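Long-range contact in cellulase CEL9M (Clostridium cellulolyticum, PDB 1IA6), which probably hydrolyses internal beta-1,4-glucosidic linkages in cellulose and related beta-glucans, as a family 9 glycoside hydrolase: residues Leu142-Leu155 with Leu187-Gln201. Sequence-based numbering, arbitrary orientation. Where two conformers were deposited one is given.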
loop_
_atom_site.group_PDB
_atom_site.type_symbol
_atom_site.label_atom_id
_atom_site.label_comp_id
_atom_site.label_asym_id
_atom_site.label_seq_id
_atom_site.Cartn_x
_atom_site.Cartn_y
_atom_site.Cartn_z
ATOM N N LEU A 142 10.309 17.941 5.306
ATOM C CA LEU A 142 10.828 17.524 6.602
ATOM C C LEU A 142 11.991 16.543 6.696
ATOM O O LEU A 142 12.931 16.779 7.458
ATOM C CB LEU A 142 9.667 17.011 7.458
ATOM C CG LEU A 142 9.876 17.070 8.973
ATOM C CD1 LEU A 142 10.171 18.513 9.390
ATOM C CD2 LEU A 142 8.639 16.556 9.685
ATOM N N TYR A 143 11.934 15.446 5.948
ATOM C CA TYR A 143 12.995 14.447 6.012
ATOM C C TYR A 143 13.575 14.058 4.657
ATOM O O TYR A 143 12.892 14.072 3.631
ATOM C CB TYR A 143 12.489 13.170 6.690
ATOM C CG TYR A 143 11.920 13.348 8.080
ATOM C CD1 TYR A 143 12.711 13.815 9.128
ATOM C CD2 TYR A 143 10.591 13.016 8.353
ATOM C CE1 TYR A 143 12.196 13.944 10.416
ATOM C CE2 TYR A 143 10.065 13.142 9.640
ATOM C CZ TYR A 143 10.874 13.606 10.663
ATOM O OH TYR A 143 10.365 13.730 11.937
ATOM N N LYS A 144 14.851 13.695 4.674
ATOM C CA LYS A 144 15.542 13.262 3.473
ATOM C C LYS A 144 16.621 12.275 3.889
ATOM O O LYS A 144 17.150 12.350 4.998
ATOM C CB LYS A 144 16.186 14.448 2.752
ATOM C CG LYS A 144 17.366 15.062 3.479
ATOM C CD LYS A 144 18.046 16.118 2.621
ATOM C CE LYS A 144 19.202 16.764 3.359
ATOM N NZ LYS A 144 19.825 17.836 2.540
ATOM N N ALA A 145 16.928 11.342 3.001
ATOM C CA ALA A 145 17.958 10.359 3.259
ATOM C C ALA A 145 19.183 10.755 2.448
ATOM O O ALA A 145 19.062 11.233 1.322
ATOM C CB ALA A 145 17.478 8.978 2.844
ATOM N N ASP A 146 20.355 10.592 3.047
ATOM C CA ASP A 146 21.619 10.889 2.385
ATOM C C ASP A 146 22.702 10.077 3.093
ATOM O O ASP A 146 22.404 9.321 4.014
ATOM C CB ASP A 146 21.926 12.396 2.423
ATOM C CG ASP A 146 21.913 12.963 3.820
ATOM O OD1 ASP A 146 22.538 12.366 4.717
ATOM O OD2 ASP A 146 21.283 14.020 4.019
ATOM N N PRO A 147 23.968 10.208 2.670
ATOM C CA PRO A 147 25.041 9.439 3.313
ATOM C C PRO A 147 25.124 9.504 4.839
ATOM O O PRO A 147 25.665 8.594 5.463
ATOM C CB PRO A 147 26.297 9.979 2.634
ATOM C CG PRO A 147 25.806 10.228 1.243
ATOM C CD PRO A 147 24.487 10.938 1.501
ATOM N N SER A 148 24.580 10.556 5.441
ATOM C CA SER A 148 24.636 10.694 6.894
ATOM C C SER A 148 23.290 10.502 7.586
ATOM O O SER A 148 23.207 10.544 8.814
ATOM C CB SER A 148 25.205 12.066 7.264
ATOM O OG SER A 148 24.384 13.103 6.761
ATOM N N SER A 149 22.242 10.285 6.803
ATOM C CA SER A 149 20.900 10.092 7.343
ATOM C C SER A 149 20.266 8.842 6.734
ATOM O O SER A 149 19.782 8.868 5.602
ATOM C CB SER A 149 20.034 11.319 7.039
ATOM O OG SER A 149 18.738 11.182 7.594
ATOM N N PRO A 150 20.262 7.729 7.486
ATOM C CA PRO A 150 19.692 6.460 7.024
ATOM C C PRO A 150 18.170 6.411 6.933
ATOM O O PRO A 150 17.460 7.113 7.654
ATOM C CB PRO A 150 20.224 5.459 8.042
ATOM C CG PRO A 150 20.219 6.264 9.298
ATOM C CD PRO A 150 20.808 7.586 8.848
ATOM N N ALA A 151 17.690 5.560 6.035
ATOM C CA ALA A 151 16.262 5.344 5.825
ATOM C C ALA A 151 16.179 4.089 4.966
ATOM O O ALA A 151 15.486 4.055 3.953
ATOM C CB ALA A 151 15.645 6.531 5.096
ATOM N N SER A 152 16.902 3.055 5.392
ATOM C CA SER A 152 16.969 1.792 4.666
ATOM C C SER A 152 15.632 1.163 4.306
ATOM O O SER A 152 15.482 0.603 3.217
ATOM C CB SER A 152 17.800 0.781 5.457
ATOM O OG SER A 152 19.093 1.293 5.719
ATOM N N ASP A 153 14.664 1.233 5.214
ATOM C CA ASP A 153 13.363 0.641 4.935
ATOM C C ASP A 153 12.608 1.434 3.871
ATOM O O ASP A 153 12.060 0.855 2.929
ATOM C CB ASP A 153 12.538 0.510 6.230
ATOM C CG ASP A 153 12.425 1.817 7.010
ATOM O OD1 ASP A 153 13.242 2.735 6.796
ATOM O OD2 ASP A 153 11.515 1.917 7.858
ATOM N N ILE A 154 12.591 2.754 4.011
ATOM C CA ILE A 154 11.909 3.614 3.053
ATOM C C ILE A 154 12.571 3.522 1.679
ATOM O O ILE A 154 11.896 3.363 0.662
ATOM C CB ILE A 154 11.914 5.079 3.542
ATOM C CG1 ILE A 154 11.096 5.178 4.834
ATOM C CG2 ILE A 154 11.347 6.010 2.464
ATOM C CD1 ILE A 154 10.982 6.585 5.394
ATOM N N LEU A 155 13.897 3.609 1.659
ATOM C CA LEU A 155 14.648 3.538 0.413
ATOM C C LEU A 155 14.424 2.212 -0.301
ATOM O O LEU A 155 14.311 2.175 -1.525
ATOM C CB LEU A 155 16.144 3.733 0.692
ATOM C CG LEU A 155 16.558 5.151 1.091
ATOM C CD1 LEU A 155 18.004 5.166 1.580
ATOM C CD2 LEU A 155 16.383 6.075 -0.106
ATOM N N LEU A 187 18.865 3.794 -5.059
ATOM C CA LEU A 187 18.200 3.882 -3.763
ATOM C C LEU A 187 18.550 2.667 -2.907
ATOM O O LEU A 187 18.725 2.776 -1.693
ATOM C CB LEU A 187 16.682 3.983 -3.948
ATOM C CG LEU A 187 16.167 5.237 -4.663
ATOM C CD1 LEU A 187 14.649 5.173 -4.760
ATOM C CD2 LEU A 187 16.591 6.490 -3.912
ATOM N N TYR A 188 18.658 1.509 -3.551
ATOM C CA TYR A 188 19.015 0.280 -2.849
ATOM C C TYR A 188 20.436 0.432 -2.313
ATOM O O TYR A 188 20.717 0.088 -1.166
ATOM C CB TYR A 188 18.948 -0.915 -3.801
ATOM C CG TYR A 188 19.481 -2.200 -3.207
ATOM C CD1 TYR A 188 18.729 -2.937 -2.292
ATOM C CD2 TYR A 188 20.740 -2.677 -3.564
ATOM C CE1 TYR A 188 19.219 -4.127 -1.748
ATOM C CE2 TYR A 188 21.242 -3.861 -3.027
ATOM C CZ TYR A 188 20.478 -4.579 -2.123
ATOM O OH TYR A 188 20.974 -5.747 -1.598
ATOM N N ALA A 189 21.325 0.960 -3.154
ATOM C CA ALA A 189 22.717 1.171 -2.771
ATOM C C ALA A 189 22.793 2.066 -1.539
ATOM O O ALA A 189 23.546 1.787 -0.603
ATOM C CB ALA A 189 23.488 1.799 -3.929
ATOM N N MET A 190 22.021 3.149 -1.546
ATOM C CA MET A 190 21.987 4.072 -0.413
ATOM C C MET A 190 21.518 3.340 0.839
ATOM O O MET A 190 22.076 3.514 1.924
ATOM C CB MET A 190 21.018 5.226 -0.682
ATOM C CG MET A 190 21.469 6.226 -1.730
ATOM S SD MET A 190 20.155 7.433 -2.067
ATOM C CE MET A 190 19.992 8.215 -0.469
ATOM N N GLY A 191 20.480 2.527 0.672
ATOM C CA GLY A 191 19.921 1.789 1.789
ATOM C C GLY A 191 20.860 0.809 2.461
ATOM O O GLY A 191 20.807 0.639 3.680
ATOM N N LYS A 192 21.716 0.143 1.693
ATOM C CA LYS A 192 22.621 -0.806 2.320
ATOM C C LYS A 192 23.934 -0.164 2.758
ATOM O O LYS A 192 24.638 -0.707 3.611
ATOM C CB LYS A 192 22.883 -2.009 1.407
ATOM C CG LYS A 192 23.756 -1.772 0.197
ATOM C CD LYS A 192 24.119 -3.124 -0.415
ATOM C CE LYS A 192 24.994 -2.989 -1.647
ATOM N NZ LYS A 192 25.427 -4.339 -2.134
ATOM N N ALA A 193 24.242 1.002 2.199
ATOM C CA ALA A 193 25.469 1.722 2.545
ATOM C C ALA A 193 25.430 2.236 3.987
ATOM O O ALA A 193 26.408 2.115 4.721
ATOM C CB ALA A 193 25.678 2.882 1.584
ATOM N N ASN A 194 24.300 2.820 4.380
ATOM C CA ASN A 194 24.112 3.342 5.736
ATOM C C ASN A 194 22.799 2.735 6.221
ATOM O O ASN A 194 21.722 3.127 5.774
ATOM C CB ASN A 194 24.000 4.866 5.723
ATOM C CG ASN A 194 24.071 5.464 7.117
ATOM O OD1 ASN A 194 23.527 4.907 8.069
ATOM N ND2 ASN A 194 24.734 6.607 7.242
ATOM N N GLN A 195 22.896 1.788 7.145
ATOM C CA GLN A 195 21.725 1.073 7.633
ATOM C C GLN A 195 21.026 1.587 8.885
ATOM O O GLN A 195 21.654 1.834 9.916
ATOM C CB GLN A 195 22.095 -0.403 7.802
ATOM C CG GLN A 195 22.288 -1.113 6.466
ATOM C CD GLN A 195 22.923 -2.482 6.591
ATOM O OE1 GLN A 195 22.769 -3.163 7.604
ATOM N NE2 GLN A 195 23.627 -2.901 5.544
ATOM N N GLY A 196 19.706 1.721 8.775
ATOM C CA GLY A 196 18.881 2.199 9.871
ATOM C C GLY A 196 17.501 2.540 9.331
ATOM O O GLY A 196 17.354 2.755 8.128
ATOM N N VAL A 197 16.483 2.587 10.186
ATOM C CA VAL A 197 15.145 2.920 9.703
ATOM C C VAL A 197 14.978 4.424 9.503
ATOM O O VAL A 197 15.640 5.226 10.165
ATOM C CB VAL A 197 14.038 2.427 10.670
ATOM C CG1 VAL A 197 14.083 0.911 10.779
ATOM C CG2 VAL A 197 14.206 3.077 12.039
ATOM N N GLY A 198 14.091 4.796 8.583
ATOM C CA GLY A 198 13.838 6.199 8.303
ATOM C C GLY A 198 12.923 6.818 9.345
ATOM O O GLY A 198 12.447 6.129 10.248
ATOM N N ASN A 199 12.670 8.118 9.217
ATOM C CA ASN A 199 11.819 8.837 10.162
ATOM C C ASN A 199 10.382 8.970 9.664
ATOM O O ASN A 199 10.146 9.243 8.489
ATOM C CB ASN A 199 12.383 10.240 10.416
ATOM C CG ASN A 199 13.784 10.215 11.006
ATOM O OD1 ASN A 199 13.999 9.689 12.097
ATOM N ND2 ASN A 199 14.743 10.789 10.284
ATOM N N GLY A 200 9.429 8.785 10.570
ATOM C CA GLY A 200 8.026 8.911 10.217
ATOM C C GLY A 200 7.265 9.586 11.343
ATOM O O GLY A 200 6.047 9.432 11.472
ATOM N N GLN A 201 7.990 10.357 12.150
ATOM C CA GLN A 201 7.409 11.041 13.296
ATOM C C GLN A 201 6.755 9.979 14.176
ATOM O O GLN A 201 7.189 8.830 14.175
ATOM C CB GLN A 201 6.386 12.088 12.838
ATOM C CG GLN A 201 6.997 13.188 11.965
ATOM C CD GLN A 201 6.064 14.374 11.767
ATOM O OE1 GLN A 201 5.240 14.392 10.850
ATOM N NE2 GLN A 201 6.182 15.367 12.642
HETATM O O HOH W 1 10.581 10.441 12.969
HETATM O O HOH W 2 16.988 8.121 10.136
HETATM O O HOH W 3 19.815 4.455 4.285
HETATM O O HOH W 4 10.912 4.515 8.458
#
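L155, near the start of helix 152-169, meets the last turns of helix 174-193: CD2 touches CD2 of L187 at 3.8 Å, the side chains crossing at about a right angle, while CD1 rests against M190 CB and the backbone N of G191. M190, bent at its last torsion (chi3 63°), brings CE to A145 on the edge strand 143-145, 3.6 Å from its O and close to its CB. The Y143 ring is sandwiched: N199 CB lies 3.5 Å from the ring centroid in a CH-pi contact over one face, L142 CG covers the opposite face, and Q201 CG comes in at the edge. Q201 NE2 is hydrogen-bonded to E121.

Outward from this apolar layer, S152 shows how one hydroxyl can tie a helix start to a helix end. Its OG donates to G191 O (2.7 Å) on a lone pair, and accepts from G196 N; S152 N binds G196 O at 2.8 Å. N194 ND2 donates a hydrogen bond to P147 O (2.8 Å) from above the carbonyl plane, and N194 OD1 lies against P150 CB. D153, its carboxylate swung between backbone N and carbonyl carbon (chi1 53°), receives G198 N on the syn side of OD1 at 2.9 Å, while a water donates to OD2 and, weakly, to G198 O.

D153 also touches the calcium ligand D212, the ion about 4 Å from its side chain. Consecutive helices of the family 9 alpha barrel are thus joined, the following loop pinned largely through backbone groups, and D153 probably adds to the field around the cation.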